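Local structure of lactate dehydrogenase (Eimeria maxima, 6CT6) at residues B[24-29]-B[54-59]; B[180-185]-B[192-197]; B[196-199]-B[204-207]. The protein probably catalyses the NADH-dependent interconversion of pyruvate and lactate, and binds NADH together with the pyruvate analogue oxamate. All coordinates share one frame; numbering follows the deposited sequence.

Contact 1: residues B[24-29]-B[54-59]; sequences MAFLCS and CHNSSV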
loop_
_atom_site.group_PDB
_atom_site.type_symbol
_atom_site.label_atom_id
_atom_site.label_comp_id
_atom_site.label_asym_id
_atom_site.label_seq_id
_atom_site.Cartn_x
_atom_site.Cartn_y
_atom_site.Cartn_z
ATOM N N MET B 24 -3.894 4.064 3.156
ATOM C CA MET B 24 -3.657 5.401 3.689
ATOM C C MET B 24 -2.772 5.356 4.929
ATOM O O MET B 24 -1.934 6.243 5.132
ATOM C CB MET B 24 -4.992 6.082 3.992
ATOM C CG MET B 24 -5.822 6.379 2.743
ATOM S SD MET B 24 -7.336 7.313 3.052
ATOM C CE MET B 24 -8.259 6.183 4.099
ATOM N N ALA B 25 -2.940 4.334 5.770
ATOM C CA ALA B 25 -2.068 4.183 6.932
ATOM C C ALA B 25 -0.627 3.935 6.502
ATOM O O ALA B 25 0.312 4.472 7.101
ATOM C CB ALA B 25 -2.569 3.040 7.813
ATOM N N PHE B 26 -0.439 3.113 5.470
ATOM C CA PHE B 26 0.881 2.900 4.887
ATOM C C PHE B 26 1.507 4.222 4.453
ATOM O O PHE B 26 2.692 4.473 4.701
ATOM C CB PHE B 26 0.741 1.936 3.707
ATOM C CG PHE B 26 2.042 1.425 3.146
ATOM C CD1 PHE B 26 3.127 1.140 3.963
ATOM C CD2 PHE B 26 2.157 1.182 1.787
ATOM C CE1 PHE B 26 4.304 0.647 3.419
ATOM C CE2 PHE B 26 3.322 0.692 1.245
ATOM C CZ PHE B 26 4.399 0.423 2.057
ATOM N N LEU B 27 0.718 5.087 3.803
ATOM C CA LEU B 27 1.236 6.372 3.342
ATOM C C LEU B 27 1.659 7.257 4.508
ATOM O O LEU B 27 2.664 7.973 4.418
ATOM C CB LEU B 27 0.183 7.078 2.489
ATOM C CG LEU B 27 -0.005 6.512 1.078
ATOM C CD1 LEU B 27 -1.334 6.963 0.501
ATOM C CD2 LEU B 27 1.138 6.936 0.172
ATOM N N CYS B 28 0.898 7.236 5.603
ATOM C CA CYS B 28 1.262 8.033 6.771
ATOM C C CYS B 28 2.599 7.581 7.342
ATOM O O CYS B 28 3.453 8.407 7.690
ATOM C CB CYS B 28 0.162 7.940 7.828
ATOM S SG CYS B 28 -1.360 8.822 7.388
ATOM N N SER B 29 2.799 6.266 7.445
ATOM C CA SER B 29 4.079 5.730 7.894
ATOM C C SER B 29 5.215 6.198 6.992
ATOM O O SER B 29 6.237 6.707 7.470
ATOM C CB SER B 29 4.009 4.202 7.927
ATOM O OG SER B 29 5.258 3.624 8.263
ATOM N N CYS B 54 3.592 -0.563 12.238
ATOM C CA CYS B 54 4.619 -0.122 13.178
ATOM C C CYS B 54 5.970 -0.726 12.819
ATOM O O CYS B 54 7.004 -0.053 12.905
ATOM C CB CYS B 54 4.231 -0.485 14.611
ATOM S SG CYS B 54 2.918 0.540 15.332
ATOM N N HIS B 55 5.977 -1.995 12.404
ATOM C CA HIS B 55 7.197 -2.592 11.874
ATOM C C HIS B 55 7.678 -1.843 10.638
ATOM O O HIS B 55 8.879 -1.584 10.488
ATOM C CB HIS B 55 6.961 -4.064 11.540
ATOM C CG HIS B 55 6.509 -4.886 12.708
ATOM N ND1 HIS B 55 5.897 -6.113 12.561
ATOM C CD2 HIS B 55 6.586 -4.662 14.042
ATOM C CE1 HIS B 55 5.613 -6.606 13.753
ATOM N NE2 HIS B 55 6.021 -5.747 14.670
ATOM N N ASN B 56 6.756 -1.480 9.744
ATOM C CA ASN B 56 7.143 -0.776 8.524
ATOM C C ASN B 56 7.862 0.525 8.848
ATOM O O ASN B 56 8.898 0.841 8.249
ATOM C CB ASN B 56 5.915 -0.503 7.655
ATOM C CG ASN B 56 6.274 0.161 6.344
ATOM O OD1 ASN B 56 6.746 -0.495 5.416
ATOM N ND2 ASN B 56 6.065 1.473 6.263
ATOM N N SER B 57 7.323 1.302 9.791
ATOM C CA SER B 57 7.984 2.537 10.199
ATOM C C SER B 57 9.444 2.277 10.550
ATOM O O SER B 57 10.340 3.022 10.138
ATOM C CB SER B 57 7.247 3.159 11.388
ATOM O OG SER B 57 6.019 3.748 10.989
ATOM N N SER B 58 9.697 1.206 11.304
ATOM C CA SER B 58 11.067 0.849 11.664
ATOM C C SER B 58 11.884 0.482 10.431
ATOM O O SER B 58 13.071 0.825 10.339
ATOM C CB SER B 58 11.049 -0.301 12.673
ATOM O OG SER B 58 12.358 -0.695 13.036
ATOM N N VAL B 59 11.271 -0.218 9.470
ATOM C CA VAL B 59 11.963 -0.527 8.219
ATOM C C VAL B 59 12.511 0.748 7.588
ATOM O O VAL B 59 13.630 0.763 7.060
ATOM C CB VAL B 59 11.027 -1.275 7.247
ATOM C CG1 VAL B 59 11.703 -1.471 5.886
ATOM C CG2 VAL B 59 10.590 -2.627 7.823
#
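In the Rossmann-type NAD-binding domain, helix 19-31, the helix after the first strand, 11-15, meets the C-terminal end of helix 45-59 through S29, F26, N56 and S57. The short segments run roughly the same way, their axes 33° apart and 9.7 Å at closest approach, with S29 and S57 the nearest pair of CA atoms at 5.5 Å. At that spacing small polar side chains bridge the gap. S29 sends its hydroxyl straight across, OG anti to the backbone N (chi1 176°), and two neighbours on helix 45-59 take hold of it. S29 OG and S57 OG are hydrogen-bonded at 2.8 Å, and N56 ND2 donates to S29 OG over 3.0 Å. The second bond is fairly straight, and the acceptor lies close to the amide plane of N56. S57 OG has a further partner in I64 O. The N56 amide also meets the edge of the F26 ring: N56 OD1 comes within 3.4 Å of F26 CE1, near the ring plane, while the two planes are turned 65° apart. That oxygen accepts from T248 of the second subunit, whose Y244 also brings its ring against F26. So N56 uses both ends of its amide, NH2 toward S29 in its own chain and C=O toward the other chain, which fixes which way round the amide sits. All four touching residues are buried, and the chemistry is that of a small polar network inside the protein, tying the helix pair to the subunit interface.

Contact 2: residues B[180-185]-B[192-197]; sequences QGMVIG and LPLMRY
I184 faces L192 across the antiparallel hairpin of strands 179-184 and 192-193, and its side chain can be followed outward from CB. CG1 stands between the backbone N and the carbonyl carbon (chi1 62°), which carries it over the partner strand, 4.1 Å from L192 CB and close to L194 CD1. The other branch, CG2, also reaches L194 CD1. At the tip, I184 CD1 lies 3.8 Å from L194 CD1, and L192 CD2 is a little farther off. I184 and L192 thus run side by side, whereas L194 comes in at about a right angle and puts its CD1 against both branches of the isoleucine. L309 of helix 303-328 covers I184 and L192, L308 adds to L192, and L194 packs on L299 and L301. On the other face V183 CG2 rests on P193 CB at 4.1 Å, next to Y223 and T226 of helix 216-237.

I184 and L192 form a hydrogen-bonded pair: I184 N donates to L192 O and L192 N returns to I184 O at 2.9 Å; further along, L194 N gives a nearly linear bond to M182 O, also 2.9 Å. Beyond it L194 sits at the centre of an inverse gamma turn and the strands part. A water bridges the two backbones there, accepting from M182 N at 2.8 Å and donating to L194 O, while M182 CE swings across to Y197 CB. M195, the last residue of that turn, belongs to the glucose pocket. Direct backbone hydrogen bonds therefore give way to a water-mediated link where the hairpin opens.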
loop_
_atom_site.group_PDB
_atom_site.type_symbol
_atom_site.label_atom_id
_atom_site.label_comp_id
_atom_site.label_asym_id
_atom_site.label_seq_id
_atom_site.Cartn_x
_atom_site.Cartn_y
_atom_site.Cartn_z
ATOM N N GLN B 180 -2.805 19.524 -16.640
ATOM C CA GLN B 180 -3.885 19.994 -15.785
ATOM C C GLN B 180 -5.205 19.481 -16.343
ATOM O O GLN B 180 -5.480 19.638 -17.538
ATOM C CB GLN B 180 -3.903 21.521 -15.694
ATOM C CG GLN B 180 -2.708 22.139 -14.973
ATOM C CD GLN B 180 -1.429 22.095 -15.788
ATOM O OE1 GLN B 180 -1.418 22.433 -16.972
ATOM N NE2 GLN B 180 -0.340 21.673 -15.155
ATOM N N GLY B 181 -6.007 18.858 -15.482
ATOM C CA GLY B 181 -7.245 18.234 -15.907
ATOM C C GLY B 181 -8.231 18.094 -14.768
ATOM O O GLY B 181 -7.826 17.843 -13.628
ATOM N N MET B 182 -9.524 18.251 -15.051
ATOM C CA MET B 182 -10.550 18.211 -14.017
ATOM C C MET B 182 -11.731 17.361 -14.461
ATOM O O MET B 182 -12.161 17.432 -15.617
ATOM C CB MET B 182 -11.039 19.616 -13.671
ATOM C CG MET B 182 -9.991 20.484 -13.006
ATOM S SD MET B 182 -10.635 22.099 -12.535
ATOM C CE MET B 182 -10.745 22.879 -14.144
ATOM N N VAL B 183 -12.243 16.554 -13.531
ATOM C CA VAL B 183 -13.516 15.854 -13.674
ATOM C C VAL B 183 -14.407 16.355 -12.545
ATOM O O VAL B 183 -14.113 16.115 -11.367
ATOM C CB VAL B 183 -13.357 14.328 -13.608
ATOM C CG1 VAL B 183 -14.711 13.644 -13.774
ATOM C CG2 VAL B 183 -12.370 13.824 -14.654
ATOM N N ILE B 184 -15.491 17.049 -12.894
ATOM C CA ILE B 184 -16.378 17.613 -11.883
ATOM C C ILE B 184 -17.700 16.853 -11.871
ATOM O O ILE B 184 -17.936 15.968 -12.701
ATOM C CB ILE B 184 -16.618 19.118 -12.111
ATOM C CG1 ILE B 184 -17.311 19.371 -13.456
ATOM C CG2 ILE B 184 -15.300 19.876 -12.040
ATOM C CD1 ILE B 184 -17.842 20.786 -13.621
ATOM N N GLY B 185 -18.566 17.197 -10.921
ATOM C CA GLY B 185 -19.905 16.645 -10.877
ATOM C C GLY B 185 -20.053 15.525 -9.870
ATOM O O GLY B 185 -19.497 15.588 -8.768
ATOM N N LEU B 192 -18.257 14.478 -15.167
ATOM C CA LEU B 192 -18.022 15.381 -16.293
ATOM C C LEU B 192 -16.539 15.691 -16.436
ATOM O O LEU B 192 -16.033 16.640 -15.816
ATOM C CB LEU B 192 -18.821 16.668 -16.107
ATOM C CG LEU B 192 -18.627 17.769 -17.150
ATOM C CD1 LEU B 192 -18.827 17.235 -18.560
ATOM C CD2 LEU B 192 -19.590 18.907 -16.865
ATOM N N PRO B 193 -15.800 14.926 -17.241
ATOM C CA PRO B 193 -14.445 15.354 -17.618
ATOM C C PRO B 193 -14.508 16.622 -18.456
ATOM O O PRO B 193 -15.150 16.659 -19.509
ATOM C CB PRO B 193 -13.902 14.164 -18.419
ATOM C CG PRO B 193 -14.781 13.013 -18.064
ATOM C CD PRO B 193 -16.121 13.589 -17.762
ATOM N N LEU B 194 -13.842 17.672 -17.974
ATOM C CA LEU B 194 -13.894 18.989 -18.610
ATOM C C LEU B 194 -12.798 19.079 -19.665
ATOM O O LEU B 194 -11.736 19.671 -19.464
ATOM C CB LEU B 194 -13.763 20.089 -17.564
ATOM C CG LEU B 194 -14.960 20.281 -16.634
ATOM C CD1 LEU B 194 -14.627 21.284 -15.539
ATOM C CD2 LEU B 194 -16.185 20.738 -17.412
ATOM N N MET B 195 -13.083 18.488 -20.829
ATOM C CA MET B 195 -12.082 18.408 -21.886
ATOM C C MET B 195 -11.647 19.789 -22.357
ATOM O O MET B 195 -10.516 19.951 -22.832
ATOM C CB MET B 195 -12.627 17.593 -23.059
ATOM C CG MET B 195 -13.190 16.233 -22.663
ATOM S SD MET B 195 -12.054 15.255 -21.650
ATOM C CE MET B 195 -10.933 14.627 -22.895
ATOM N N ARG B 196 -12.516 20.794 -22.227
ATOM C CA ARG B 196 -12.172 22.136 -22.685
ATOM C C ARG B 196 -11.121 22.786 -21.794
ATOM O O ARG B 196 -10.377 23.660 -22.254
ATOM C CB ARG B 196 -13.430 23.008 -22.739
ATOM C CG ARG B 196 -13.174 24.462 -23.120
ATOM C CD ARG B 196 -14.474 25.197 -23.435
ATOM N NE ARG B 196 -15.261 25.504 -22.242
ATOM C CZ ARG B 196 -15.152 26.619 -21.524
ATOM N NH1 ARG B 196 -14.276 27.554 -21.858
ATOM N NH2 ARG B 196 -15.926 26.800 -20.458
ATOM N N TYR B 197 -11.038 22.374 -20.530
ATOM C CA TYR B 197 -10.145 22.987 -19.557
ATOM C C TYR B 197 -8.816 22.249 -19.409
ATOM O O TYR B 197 -8.002 22.636 -18.565
ATOM C CB TYR B 197 -10.829 23.072 -18.190
ATOM C CG TYR B 197 -11.791 24.230 -18.014
ATOM C CD1 TYR B 197 -11.335 25.485 -17.626
ATOM C CD2 TYR B 197 -13.159 24.062 -18.198
ATOM C CE1 TYR B 197 -12.210 26.544 -17.445
ATOM C CE2 TYR B 197 -14.043 25.117 -18.019
ATOM C CZ TYR B 197 -13.560 26.354 -17.641
ATOM O OH TYR B 197 -14.427 27.410 -17.461
HETATM O O HOH W 1 -9.946 19.786 -17.410
#

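Contact 3: residues B[196-199]-B[204-207]; sequences RYIT and PIQE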
loop_
_atom_site.group_PDB
_atom_site.type_symbol
_atom_site.label_atom_id
_atom_site.label_comp_id
_atom_site.label_asym_id
_atom_site.label_seq_id
_atom_site.Cartn_x
_atom_site.Cartn_y
_atom_site.Cartn_z
ATOM N N ARG B 196 -12.516 20.794 -22.227
ATOM C CA ARG B 196 -12.172 22.136 -22.685
ATOM C C ARG B 196 -11.121 22.786 -21.794
ATOM O O ARG B 196 -10.377 23.660 -22.254
ATOM C CB ARG B 196 -13.430 23.008 -22.739
ATOM C CG ARG B 196 -13.174 24.462 -23.120
ATOM C CD ARG B 196 -14.474 25.197 -23.435
ATOM N NE ARG B 196 -15.261 25.504 -22.242
ATOM C CZ ARG B 196 -15.152 26.619 -21.524
ATOM N NH1 ARG B 196 -14.276 27.554 -21.858
ATOM N NH2 ARG B 196 -15.926 26.800 -20.458
ATOM N N TYR B 197 -11.038 22.374 -20.530
ATOM C CA TYR B 197 -10.145 22.987 -19.557
ATOM C C TYR B 197 -8.816 22.249 -19.409
ATOM O O TYR B 197 -8.002 22.636 -18.565
ATOM C CB TYR B 197 -10.829 23.072 -18.190
ATOM C CG TYR B 197 -11.791 24.230 -18.014
ATOM C CD1 TYR B 197 -11.335 25.485 -17.626
ATOM C CD2 TYR B 197 -13.159 24.062 -18.198
ATOM C CE1 TYR B 197 -12.210 26.544 -17.445
ATOM C CE2 TYR B 197 -14.043 25.117 -18.019
ATOM C CZ TYR B 197 -13.560 26.354 -17.641
ATOM O OH TYR B 197 -14.427 27.410 -17.461
ATOM N N ILE B 198 -8.573 21.201 -20.199
ATOM C CA ILE B 198 -7.290 20.507 -20.129
ATOM C C ILE B 198 -6.205 21.441 -20.637
ATOM O O ILE B 198 -6.330 22.025 -21.722
ATOM C CB ILE B 198 -7.315 19.209 -20.952
ATOM C CG1 ILE B 198 -8.357 18.225 -20.406
ATOM C CG2 ILE B 198 -5.922 18.559 -20.967
ATOM C CD1 ILE B 198 -8.584 17.026 -21.319
ATOM N N THR B 199 -5.130 21.586 -19.864
ATOM C CA THR B 199 -3.986 22.367 -20.307
ATOM C C THR B 199 -2.698 21.585 -20.098
ATOM O O THR B 199 -2.598 20.729 -19.213
ATOM C CB THR B 199 -3.877 23.720 -19.580
ATOM O OG1 THR B 199 -3.582 23.516 -18.192
ATOM C CG2 THR B 199 -5.165 24.523 -19.722
ATOM N N PRO B 204 -3.689 25.591 -23.676
ATOM C CA PRO B 204 -4.921 24.849 -23.969
ATOM C C PRO B 204 -4.652 23.617 -24.824
ATOM O O PRO B 204 -3.872 23.652 -25.778
ATOM C CB PRO B 204 -5.783 25.876 -24.710
ATOM C CG PRO B 204 -5.300 27.188 -24.220
ATOM C CD PRO B 204 -3.823 27.018 -24.019
ATOM N N ILE B 205 -5.319 22.513 -24.474
ATOM C CA ILE B 205 -5.158 21.275 -25.229
ATOM C C ILE B 205 -5.532 21.484 -26.689
ATOM O O ILE B 205 -5.018 20.792 -27.577
ATOM C CB ILE B 205 -5.991 20.145 -24.584
ATOM C CG1 ILE B 205 -5.705 18.799 -25.253
ATOM C CG2 ILE B 205 -7.484 20.463 -24.642
ATOM C CD1 ILE B 205 -4.322 18.257 -24.971
ATOM N N GLN B 206 -6.431 22.432 -26.966
ATOM C CA GLN B 206 -6.795 22.731 -28.348
ATOM C C GLN B 206 -5.566 23.029 -29.199
ATOM O O GLN B 206 -5.495 22.619 -30.364
ATOM C CB GLN B 206 -7.765 23.910 -28.395
ATOM C CG GLN B 206 -8.379 24.134 -29.769
ATOM C CD GLN B 206 -9.285 22.995 -30.188
ATOM O OE1 GLN B 206 -10.223 22.641 -29.474
ATOM N NE2 GLN B 206 -8.998 22.400 -31.343
ATOM N N GLU B 207 -4.588 23.748 -28.642
ATOM C CA GLU B 207 -3.378 24.044 -29.403
ATOM C C GLU B 207 -2.679 22.763 -29.833
ATOM O O GLU B 207 -2.129 22.688 -30.938
ATOM C CB GLU B 207 -2.425 24.919 -28.586
ATOM C CG GLU B 207 -2.992 26.284 -28.204
ATOM C CD GLU B 207 -1.909 27.322 -27.940
ATOM O OE1 GLU B 207 -0.733 27.075 -28.288
ATOM O OE2 GLU B 207 -2.233 28.394 -27.386
HETATM O O HOH W 2 -8.684 23.730 -25.185
#
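I198 lies alongside I205, the two side chains pointing the same way, with I198 CB 3.9 Å from I205 CG2 and I198 CG2 4.0 Å from I205 CB. The contact is made near the roots of both side chains. In I205 the CG2 methyl stands between the backbone N and the carbonyl carbon, while CG1 is anti to N (chi1 -173°), and this places CG2 against I198. Both are buried and pack on helix 157-172, I198 on L164 and I168, I205 on L172.

The same two residues are joined through their backbones. I205 N donates to I198 O at 3.0 Å, with an N-H...O angle of 149° and the donor tilted 27° from the carbonyl plane. I205 CB also lies against that oxygen, 3.4 Å from I198 O, so the carbonyl is sheltered by the side chain of the residue that binds it. Next along, T199 and P204 form an antiparallel non-hydrogen-bonded pair, their CA atoms 4.5 Å apart, and T199 CG2 touches P204 CA at 4.3 Å. T199 turns its hydroxyl to Q180 OE1 on the neighbouring strand. This is the end of the short hairpin 199-200 and 203-204, where the chain passes from the edge strand toward helix 205-210.

One residue on, a water accepts from Q206 N at 3.2 Å and donates a weak bond to R196 O. R196 itself directs its guanidinium elsewhere, with a salt bridge to E305. The amides of I205 and Q206, at the start of the helical segment, are thus supplied with acceptors from outside it: a peptide oxygen backed by buried aliphatic groups, then a water.

Overall arrangement
Contact 1 stands apart in the NAD-binding domain, about 34 Å from contact 2 and 39 Å from contact 3 between centres, whereas contacts 2 and 3 are neighbours in the C-terminal domain and share R196 and Y197. Contact 1 is helix against helix, wholly buried, held by side-chain hydroxyls and an amide beside the second subunit. Contact 2, mostly buried, is built on strand pairing with aliphatic groups on both faces; contact 3, partly exposed, keeps just one direct backbone hydrogen bond between its segments. Both belong to one four-stranded antiparallel sheet, joined by Q180 OE1 and T199 OG1 at 2.7 Å, and each brings in a water where its strand pairing ends.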